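Local coordinates for protein amidase, hydantoinase/carbamoylase family (Burkholderia ambifaria, PDB 5TP4) that probably hydrolyses N-carbamoyl-L-amino acids as a zinc-dependent amidase of the peptidase M20 family, with two zinc ions per subunit, at residues Gln219-Leu224 / Thr329-Pro334; Lys244-Ala249 / Gly287-Thr292; Gly202-Ala207 / Thr356-Val361. All blocks are in the same frame, centred on the assembly; numbering follows the deposited sequence. Where two conformers were deposited one is given.

Interaction 1 (Gln219-Leu224 / Thr329-Pro334). With EDO (1,2-ethanediol), chain T.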
loop_
_atom_site.group_PDB
_atom_site.type_symbol
_atom_site.label_atom_id
_atom_site.label_comp_id
_atom_site.label_asym_id
_atom_site.label_seq_id
_atom_site.Cartn_x
_atom_site.Cartn_y
_atom_site.Cartn_z
ATOM N N GLN B 219 14.358 12.859 20.155
ATOM C CA GLN B 219 14.174 11.429 20.359
ATOM C C GLN B 219 15.292 10.618 19.720
ATOM O O GLN B 219 15.933 11.049 18.763
ATOM C CB GLN B 219 12.862 10.983 19.714
ATOM C CG GLN B 219 11.641 11.550 20.385
ATOM C CD GLN B 219 10.483 11.654 19.432
ATOM O OE1 GLN B 219 10.652 12.004 18.263
ATOM N NE2 GLN B 219 9.288 11.358 19.938
ATOM N N ALA B 220 15.458 9.383 20.214
ATOM C CA ALA B 220 16.110 8.337 19.424
ATOM C C ALA B 220 15.099 7.769 18.431
ATOM O O ALA B 220 13.932 7.551 18.778
ATOM C CB ALA B 220 16.642 7.221 20.319
ATOM N N ILE B 221 15.536 7.570 17.182
ATOM C CA ILE B 221 14.657 7.185 16.081
ATOM C C ILE B 221 15.268 5.981 15.373
ATOM O O ILE B 221 16.473 5.969 15.090
ATOM C CB ILE B 221 14.473 8.323 15.060
ATOM C CG1 ILE B 221 14.101 9.643 15.740
ATOM C CG2 ILE B 221 13.403 7.933 14.001
ATOM C CD1 ILE B 221 14.095 10.814 14.769
ATOM N N ARG B 222 14.430 5.002 15.034
ATOM C CA ARG B 222 14.802 3.933 14.118
ATOM C C ARG B 222 13.769 3.865 13.003
ATOM O O ARG B 222 12.565 3.957 13.255
ATOM C CB ARG B 222 14.872 2.563 14.818
ATOM C CG ARG B 222 15.742 2.602 16.062
ATOM C CD ARG B 222 17.210 2.691 15.694
ATOM N NE ARG B 222 18.060 2.593 16.888
ATOM C CZ ARG B 222 18.538 3.631 17.577
ATOM N NH1 ARG B 222 18.269 4.877 17.197
ATOM N NH2 ARG B 222 19.293 3.426 18.654
ATOM N N TRP B 223 14.250 3.689 11.781
ATOM C CA TRP B 223 13.404 3.395 10.631
ATOM C C TRP B 223 13.708 1.981 10.177
ATOM O O TRP B 223 14.876 1.633 9.982
ATOM C CB TRP B 223 13.680 4.361 9.487
ATOM C CG TRP B 223 12.937 5.646 9.571
ATOM C CD1 TRP B 223 12.157 6.090 10.599
ATOM C CD2 TRP B 223 12.872 6.643 8.548
ATOM N NE1 TRP B 223 11.605 7.323 10.275
ATOM C CE2 TRP B 223 12.035 7.680 9.023
ATOM C CE3 TRP B 223 13.455 6.768 7.284
ATOM C CZ2 TRP B 223 11.759 8.817 8.266
ATOM C CZ3 TRP B 223 13.171 7.902 6.529
ATOM C CH2 TRP B 223 12.340 8.912 7.028
ATOM N N LEU B 224 12.662 1.179 10.026
ATOM C CA LEU B 224 12.793 -0.222 9.662
ATOM C C LEU B 224 12.007 -0.476 8.384
ATOM O O LEU B 224 10.992 0.174 8.115
ATOM C CB LEU B 224 12.266 -1.134 10.786
ATOM C CG LEU B 224 12.750 -0.824 12.214
ATOM C CD1 LEU B 224 12.173 -1.848 13.186
ATOM C CD2 LEU B 224 14.224 -0.870 12.268
ATOM N N THR B 329 16.993 -2.451 9.328
ATOM C CA THR B 329 17.032 -1.086 9.846
ATOM C C THR B 329 17.734 -0.225 8.808
ATOM O O THR B 329 18.929 -0.412 8.557
ATOM C CB THR B 329 17.772 -1.029 11.179
ATOM O OG1 THR B 329 17.115 -1.882 12.115
ATOM C CG2 THR B 329 17.765 0.420 11.736
ATOM N N CYS B 330 17.005 0.723 8.213
ATOM C CA CYS B 330 17.567 1.539 7.146
ATOM C C CYS B 330 17.954 2.952 7.569
ATOM O O CYS B 330 18.613 3.645 6.788
ATOM C CB CYS B 330 16.592 1.626 5.980
ATOM S SG CYS B 330 15.086 2.447 6.459
ATOM N N TRP B 331 17.574 3.399 8.765
ATOM C CA TRP B 331 18.022 4.680 9.291
ATOM C C TRP B 331 18.019 4.637 10.808
ATOM O O TRP B 331 17.069 4.134 11.407
ATOM C CB TRP B 331 17.109 5.820 8.821
ATOM C CG TRP B 331 17.672 7.181 9.155
ATOM C CD1 TRP B 331 18.846 7.704 8.712
ATOM C CD2 TRP B 331 17.086 8.168 10.005
ATOM N NE1 TRP B 331 19.033 8.964 9.240
ATOM C CE2 TRP B 331 17.962 9.275 10.029
ATOM C CE3 TRP B 331 15.902 8.229 10.749
ATOM C CZ2 TRP B 331 17.695 10.428 10.764
ATOM C CZ3 TRP B 331 15.635 9.372 11.477
ATOM C CH2 TRP B 331 16.532 10.463 11.477
ATOM N N ARG B 332 19.053 5.204 11.421
ATOM C CA ARG B 332 19.123 5.380 12.869
ATOM C C ARG B 332 19.529 6.816 13.163
ATOM O O ARG B 332 20.350 7.391 12.448
ATOM C CB ARG B 332 20.155 4.442 13.525
ATOM C CG ARG B 332 20.005 2.957 13.196
ATOM C CD ARG B 332 21.185 2.161 13.772
ATOM N NE ARG B 332 21.005 0.733 13.527
ATOM C CZ ARG B 332 21.326 0.122 12.392
ATOM N NH1 ARG B 332 21.871 0.818 11.401
ATOM N NH2 ARG B 332 21.111 -1.185 12.248
ATOM N N SER B 333 18.965 7.381 14.225
ATOM C CA SER B 333 19.373 8.691 14.715
ATOM C C SER B 333 19.375 8.636 16.235
ATOM O O SER B 333 18.438 8.099 16.837
ATOM C CB SER B 333 18.425 9.797 14.240
ATOM O OG SER B 333 19.132 11.026 14.223
ATOM N N PRO B 334 20.398 9.188 16.877
ATOM C CA PRO B 334 20.511 9.079 18.332
ATOM C C PRO B 334 19.632 10.095 19.041
ATOM O O PRO B 334 19.279 11.141 18.500
ATOM C CB PRO B 334 21.989 9.388 18.591
ATOM C CG PRO B 334 22.322 10.382 17.480
ATOM C CD PRO B 334 21.522 9.929 16.269
HETATM C C1 EDO T . 16.865 13.813 17.281
HETATM O O1 EDO T . 17.248 13.471 18.625
HETATM C C2 EDO T . 17.141 12.631 16.356
HETATM O O2 EDO T . 18.550 12.351 16.310
#
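Trp331 presents the edge of its six-membered ring to the face of the Trp223 indole, an edge-to-face pair with centroids 5.3 Å apart and planes at 59°. Trp331 CE3 sits above that face, displaced toward its rim, while Trp223 NE1 is held by Asp294. With chi1 at -170°, Trp331 CG swings opposite the backbone N, and the ring also reaches Ile221 across the strands, CZ3 meeting Ile221 CG2 at 3.7 Å. The two strands are antiparallel, with Trp223 and Trp331 a hydrogen-bonded pair: Trp223 N donates to Trp331 O at 2.9 Å. The return bond from Trp331 N is weak, and Cys330 N reaches the same acceptor, Trp223 O, at 2.9 Å; Cys330 and Trp331 together face Trp223 in a classic beta bulge.

The other face carries the arginines. Arg222 bends at chi2 (-73°), laying its CD against Arg332 CG at 3.8 Å and bringing NH1 back over the strand. NH1 donates to Ile221 O at 3.0 Å from above the carbonyl plane; Ile221 O also accepts from Ser333 N, and a second bond from Arg222 NH1, to Ser333 O, is weak. NH2 makes salt bridges to Asp300 and Asp304 of helix 300-321. Beside Gln219 and Pro334 a 1,2-ethanediol, probably from the crystallisation liquor, fits between two acceptors, Gln219 O and Pro334 O, its O2 donating to Pro334 O at 2.6 Å.

Arg222 NE and Arg332 NE are 4.8 Å apart; the two aspartates probably offset the buried Arg222 charge and make that proximity tolerable.

Interaction 2 (Lys244-Ala249 / Gly287-Thr292)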
loop_
_atom_site.group_PDB
_atom_site.type_symbol
_atom_site.label_atom_id
_atom_site.label_comp_id
_atom_site.label_asym_id
_atom_site.label_seq_id
_atom_site.Cartn_x
_atom_site.Cartn_y
_atom_site.Cartn_z
ATOM N N LYS B 244 -0.912 -19.471 3.413
ATOM C CA LYS B 244 0.227 -18.810 4.054
ATOM C C LYS B 244 0.096 -17.330 3.669
ATOM O O LYS B 244 0.754 -16.827 2.759
ATOM C CB LYS B 244 1.524 -19.435 3.618
ATOM C CG LYS B 244 1.643 -20.897 4.125
ATOM C CD LYS B 244 2.788 -21.614 3.454
ATOM C CE LYS B 244 2.753 -23.111 3.731
ATOM N NZ LYS B 244 3.925 -23.799 3.096
ATOM N N ASP B 245 -0.809 -16.645 4.369
ATOM C CA ASP B 245 -1.289 -15.327 3.984
ATOM C C ASP B 245 -0.390 -14.268 4.607
ATOM O O ASP B 245 -0.453 -14.036 5.817
ATOM C CB ASP B 245 -2.739 -15.169 4.445
ATOM C CG ASP B 245 -3.382 -13.891 3.944
ATOM O OD1 ASP B 245 -2.727 -12.837 3.974
ATOM O OD2 ASP B 245 -4.572 -13.922 3.565
ATOM N N ALA B 246 0.440 -13.624 3.778
ATOM C CA ALA B 246 1.367 -12.622 4.275
ATOM C C ALA B 246 0.662 -11.368 4.776
ATOM O O ALA B 246 1.271 -10.605 5.542
ATOM C CB ALA B 246 2.385 -12.247 3.191
ATOM N N TYR B 247 -0.585 -11.114 4.350
ATOM C CA TYR B 247 -1.219 -9.888 4.818
ATOM C C TYR B 247 -1.861 -10.082 6.179
ATOM O O TYR B 247 -1.736 -9.204 7.041
ATOM C CB TYR B 247 -2.243 -9.362 3.807
ATOM C CG TYR B 247 -2.805 -8.047 4.304
ATOM C CD1 TYR B 247 -2.048 -6.870 4.228
ATOM C CD2 TYR B 247 -4.050 -7.996 4.911
ATOM C CE1 TYR B 247 -2.552 -5.662 4.713
ATOM C CE2 TYR B 247 -4.567 -6.785 5.399
ATOM C CZ TYR B 247 -3.813 -5.645 5.302
ATOM O OH TYR B 247 -4.322 -4.459 5.777
ATOM N N PHE B 248 -2.520 -11.222 6.418
ATOM C CA PHE B 248 -3.013 -11.470 7.773
ATOM C C PHE B 248 -1.845 -11.546 8.740
ATOM O O PHE B 248 -1.967 -11.110 9.889
ATOM C CB PHE B 248 -3.828 -12.773 7.875
ATOM C CG PHE B 248 -5.274 -12.664 7.429
ATOM C CD1 PHE B 248 -5.980 -11.472 7.518
ATOM C CD2 PHE B 248 -5.929 -13.796 6.935
ATOM C CE1 PHE B 248 -7.334 -11.411 7.103
ATOM C CE2 PHE B 248 -7.263 -13.734 6.511
ATOM C CZ PHE B 248 -7.953 -12.538 6.599
ATOM N N ALA B 249 -0.711 -12.091 8.288
ATOM C CA ALA B 249 0.481 -12.135 9.139
ATOM C C ALA B 249 0.974 -10.729 9.458
ATOM O O ALA B 249 1.293 -10.413 10.614
ATOM C CB ALA B 249 1.588 -12.947 8.463
ATOM N N GLY B 287 1.180 -12.781 -1.106
ATOM C CA GLY B 287 2.409 -13.524 -0.901
ATOM C C GLY B 287 3.596 -12.635 -0.575
ATOM O O GLY B 287 4.672 -13.148 -0.258
ATOM N N ASP B 288 3.444 -11.318 -0.682
ATOM C CA ASP B 288 4.584 -10.399 -0.585
ATOM C C ASP B 288 4.048 -9.075 -0.060
ATOM O O ASP B 288 3.357 -8.353 -0.791
ATOM C CB ASP B 288 5.256 -10.226 -1.960
ATOM C CG ASP B 288 6.542 -9.419 -1.914
ATOM O OD1 ASP B 288 7.003 -9.046 -0.819
ATOM O OD2 ASP B 288 7.100 -9.150 -3.011
ATOM N N VAL B 289 4.328 -8.773 1.206
ATOM C CA VAL B 289 3.819 -7.571 1.858
ATOM C C VAL B 289 5.006 -6.820 2.425
ATOM O O VAL B 289 5.877 -7.425 3.063
ATOM C CB VAL B 289 2.830 -7.893 2.990
ATOM C CG1 VAL B 289 2.365 -6.590 3.649
ATOM C CG2 VAL B 289 1.620 -8.702 2.457
ATOM N N THR B 290 5.055 -5.516 2.189
ATOM C CA THR B 290 6.093 -4.675 2.776
ATOM C C THR B 290 5.432 -3.593 3.616
ATOM O O THR B 290 4.365 -3.089 3.270
ATOM C CB THR B 290 6.998 -4.019 1.715
ATOM O OG1 THR B 290 6.207 -3.244 0.799
ATOM C CG2 THR B 290 7.843 -5.088 0.963
ATOM N N PHE B 291 6.058 -3.243 4.734
ATOM C CA PHE B 291 5.625 -2.045 5.430
ATOM C C PHE B 291 6.831 -1.442 6.128
ATOM O O PHE B 291 7.853 -2.105 6.305
ATOM C CB PHE B 291 4.492 -2.346 6.410
ATOM C CG PHE B 291 4.814 -3.376 7.453
ATOM C CD1 PHE B 291 4.620 -4.728 7.200
ATOM C CD2 PHE B 291 5.234 -2.988 8.720
ATOM C CE1 PHE B 291 4.871 -5.682 8.198
ATOM C CE2 PHE B 291 5.490 -3.933 9.717
ATOM C CZ PHE B 291 5.296 -5.276 9.465
ATOM N N THR B 292 6.719 -0.165 6.491
ATOM C CA THR B 292 7.794 0.524 7.196
ATOM C C THR B 292 7.399 0.716 8.651
ATOM O O THR B 292 6.214 0.760 8.998
ATOM C CB THR B 292 8.128 1.894 6.580
ATOM O OG1 THR B 292 6.985 2.767 6.661
ATOM C CG2 THR B 292 8.559 1.732 5.131
#
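Val289 meets Ala246 where the first turn of helix 246-262 lies on the antiparallel sheet, the helix-on-sheet layer of the small domain that M20 enzymes commonly use for dimerisation. Here Tyr247 packs on Ile272 and Phe248 on Glu258, both of the second subunit.

Starting at the root of Val289, CB lies 4.0 Å from Ala246 O, so the side chain comes up against the helix backbone at once. CG2, anti to the carbonyl carbon of Val289, does most of the touching: it is 3.6 Å from Ala246 O, 3.7 Å from Ala246 CB and 4.1 Å from Tyr247 CB, resting on the peptide that joins Ala246 to Tyr247. CG1, anti to the backbone N (chi1 179°), lies near the plane of the Tyr247 ring, at its edge. Ala246 also rests its methyl against the backbone of Gly287, with Ala246 CB 4.0 Å from Gly287 C, and its carbonyl oxygen accepts from Ser250 OG.

Asp245 is the N-cap of the helix and fixes this turn. Its OD1 takes Tyr247 N at 2.8 Å, nearly along the C-O axis, and Phe248 N at 2.9 Å, from above the carboxylate plane.

Interaction 3 (Gly202-Ala207 / Thr356-Val361)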
loop_
_atom_site.group_PDB
_atom_site.type_symbol
_atom_site.label_atom_id
_atom_site.label_comp_id
_atom_site.label_asym_id
_atom_site.label_seq_id
_atom_site.Cartn_x
_atom_site.Cartn_y
_atom_site.Cartn_z
ATOM N N GLY B 202 2.945 19.609 17.189
ATOM C CA GLY B 202 2.251 18.473 17.758
ATOM C C GLY B 202 1.091 19.000 18.583
ATOM O O GLY B 202 0.910 20.209 18.729
ATOM N N PRO B 203 0.284 18.102 19.145
ATOM C CA PRO B 203 -0.978 18.500 19.792
ATOM C C PRO B 203 -0.924 18.671 21.303
ATOM O O PRO B 203 -1.952 19.051 21.886
ATOM C CB PRO B 203 -1.889 17.320 19.426
ATOM C CG PRO B 203 -0.906 16.125 19.519
ATOM C CD PRO B 203 0.451 16.633 19.094
ATOM N N VAL B 204 0.218 18.402 21.946
ATOM C CA VAL B 204 0.231 18.239 23.404
ATOM C C VAL B 204 -0.052 19.555 24.119
ATOM O O VAL B 204 -0.893 19.621 25.023
ATOM C CB VAL B 204 1.576 17.655 23.872
ATOM C CG1 VAL B 204 1.611 17.655 25.398
ATOM C CG2 VAL B 204 1.770 16.270 23.296
ATOM N N LEU B 205 0.686 20.613 23.777
ATOM C CA LEU B 205 0.509 21.841 24.541
ATOM C C LEU B 205 -0.884 22.420 24.320
ATOM O O LEU B 205 -1.524 22.898 25.267
ATOM C CB LEU B 205 1.587 22.854 24.156
ATOM C CG LEU B 205 3.025 22.360 24.339
ATOM C CD1 LEU B 205 4.014 23.398 23.750
ATOM C CD2 LEU B 205 3.299 22.131 25.817
ATOM N N GLU B 206 -1.368 22.388 23.073
ATOM C CA GLU B 206 -2.695 22.923 22.796
ATOM C C GLU B 206 -3.769 22.115 23.516
ATOM O O GLU B 206 -4.691 22.687 24.106
ATOM C CB GLU B 206 -2.941 22.944 21.283
ATOM C CG GLU B 206 -4.040 23.900 20.848
ATOM C CD GLU B 206 -5.357 23.216 20.748
ATOM O OE1 GLU B 206 -5.355 21.977 20.592
ATOM O OE2 GLU B 206 -6.397 23.904 20.835
ATOM N N ALA B 207 -3.634 20.785 23.516
ATOM C CA ALA B 207 -4.623 19.926 24.158
ATOM C C ALA B 207 -4.642 20.113 25.668
ATOM O O ALA B 207 -5.697 19.968 26.294
ATOM C CB ALA B 207 -4.343 18.469 23.812
ATOM N N THR B 356 1.594 28.572 32.282
ATOM C CA THR B 356 1.516 27.116 32.354
ATOM C C THR B 356 2.637 26.522 31.514
ATOM O O THR B 356 3.030 27.076 30.488
ATOM C CB THR B 356 0.138 26.618 31.889
ATOM O OG1 THR B 356 -0.106 27.043 30.544
ATOM C CG2 THR B 356 -0.911 27.232 32.753
ATOM N N ASN B 357 3.200 25.420 31.994
ATOM C CA ASN B 357 4.419 24.906 31.386
ATOM C C ASN B 357 4.504 23.405 31.607
ATOM O O ASN B 357 4.030 22.880 32.618
ATOM C CB ASN B 357 5.671 25.618 31.956
ATOM C CG ASN B 357 5.853 25.382 33.447
ATOM O OD1 ASN B 357 6.509 24.425 33.845
ATOM N ND2 ASN B 357 5.258 26.245 34.283
ATOM N N GLU B 358 5.150 22.713 30.668
ATOM C CA GLU B 358 5.447 21.304 30.892
ATOM C C GLU B 358 6.686 20.914 30.103
ATOM O O GLU B 358 6.984 21.485 29.047
ATOM C CB GLU B 358 4.275 20.385 30.521
ATOM C CG GLU B 358 3.935 20.271 29.042
ATOM C CD GLU B 358 2.622 19.489 28.809
ATOM O OE1 GLU B 358 2.668 18.238 28.762
ATOM O OE2 GLU B 358 1.547 20.121 28.697
ATOM N N ARG B 359 7.410 19.935 30.636
ATOM C CA ARG B 359 8.526 19.349 29.902
ATOM C C ARG B 359 7.992 18.519 28.741
ATOM O O ARG B 359 6.977 17.818 28.871
ATOM C CB ARG B 359 9.383 18.489 30.832
ATOM C CG ARG B 359 10.181 19.312 31.814
ATOM C CD ARG B 359 10.917 18.445 32.819
ATOM N NE ARG B 359 12.013 17.667 32.242
ATOM C CZ ARG B 359 13.256 18.111 32.071
ATOM N NH1 ARG B 359 13.577 19.351 32.399
ATOM N NH2 ARG B 359 14.178 17.306 31.554
ATOM N N ILE B 360 8.656 18.624 27.585
ATOM C CA ILE B 360 8.179 17.958 26.376
ATOM C C ILE B 360 9.379 17.647 25.492
ATOM O O ILE B 360 10.358 18.388 25.474
ATOM C CB ILE B 360 7.159 18.882 25.659
ATOM C CG1 ILE B 360 6.565 18.223 24.412
ATOM C CG2 ILE B 360 7.833 20.211 25.253
ATOM C CD1 ILE B 360 5.242 18.915 23.969
ATOM N N VAL B 361 9.326 16.532 24.780
ATOM C CA VAL B 361 10.417 16.204 23.863
ATOM C C VAL B 361 10.105 16.821 22.501
ATOM O O VAL B 361 8.938 16.974 22.129
ATOM C CB VAL B 361 10.610 14.668 23.789
ATOM C CG1 VAL B 361 9.471 13.998 23.012
ATOM C CG2 VAL B 361 11.976 14.318 23.220
#
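Glu358 and Ile360, alternate residues of one strand, both reach toward the first turn of the short helix 204-208. Val204 CG1 touches the carboxylate of Glu358, 3.6 Å from OE1. The side chains of Leu205 and Glu358 run antiparallel to one another, which sets Leu205 CD2 alongside Glu358 CG at 3.8 Å. Ile360 brings only the far end of its chain: with CG1 anti to the backbone N (chi1 -177°), CD1 is carried out to Val204 CB at 3.9 Å and Leu205 CG at 4.1 Å.

The strand, 357-362, runs parallel to the beginning of strand 212-229 in the central mixed sheet of this M20 hydrolase, and the helix is linked to that neighbour by a short turn. The end of the helix and the turn after it grip the glutamate: OE2 is hydrogen-bonded to Asn208 ND2 and Thr210 OG1, which fixes OE2 while the aliphatic part of Glu358 lies against Leu205. At the start of the helix, Glu200 accepts from the backbone N atoms of Val204 and Leu205. Phe381 of strand 377-382 touches both Leu205 and Ile360. Beyond Val204 comes Pro239 of the second subunit, and the side chain of His198, a zinc ligand, is about 9 Å from that of Leu205.

In the fold
From the N terminus the chain passes 202-207 first, then 219-224 and 244-249, and their partners follow in reverse order. Return to 287-292 closes the innermost loop, interaction 2, seating helix 246-262 on the sheet; 329-334 closes interaction 1 around it, pairing two strands, and 356-361 closes interaction 3 around both, tying helix 204-208 to strand 357-362. All nest; none cross. Strand 212-229 runs through the arrangement, pairing with 357-362 near its start and with 324-337 and 288-297 further along. Gln219 packs on Val361, joining interactions 1 and 3, and Leu224 on Thr292, joining 1 and 2. Interactions 2 and 3 stay about 20 Å apart at their nearest atoms, yet all three reach the second subunit.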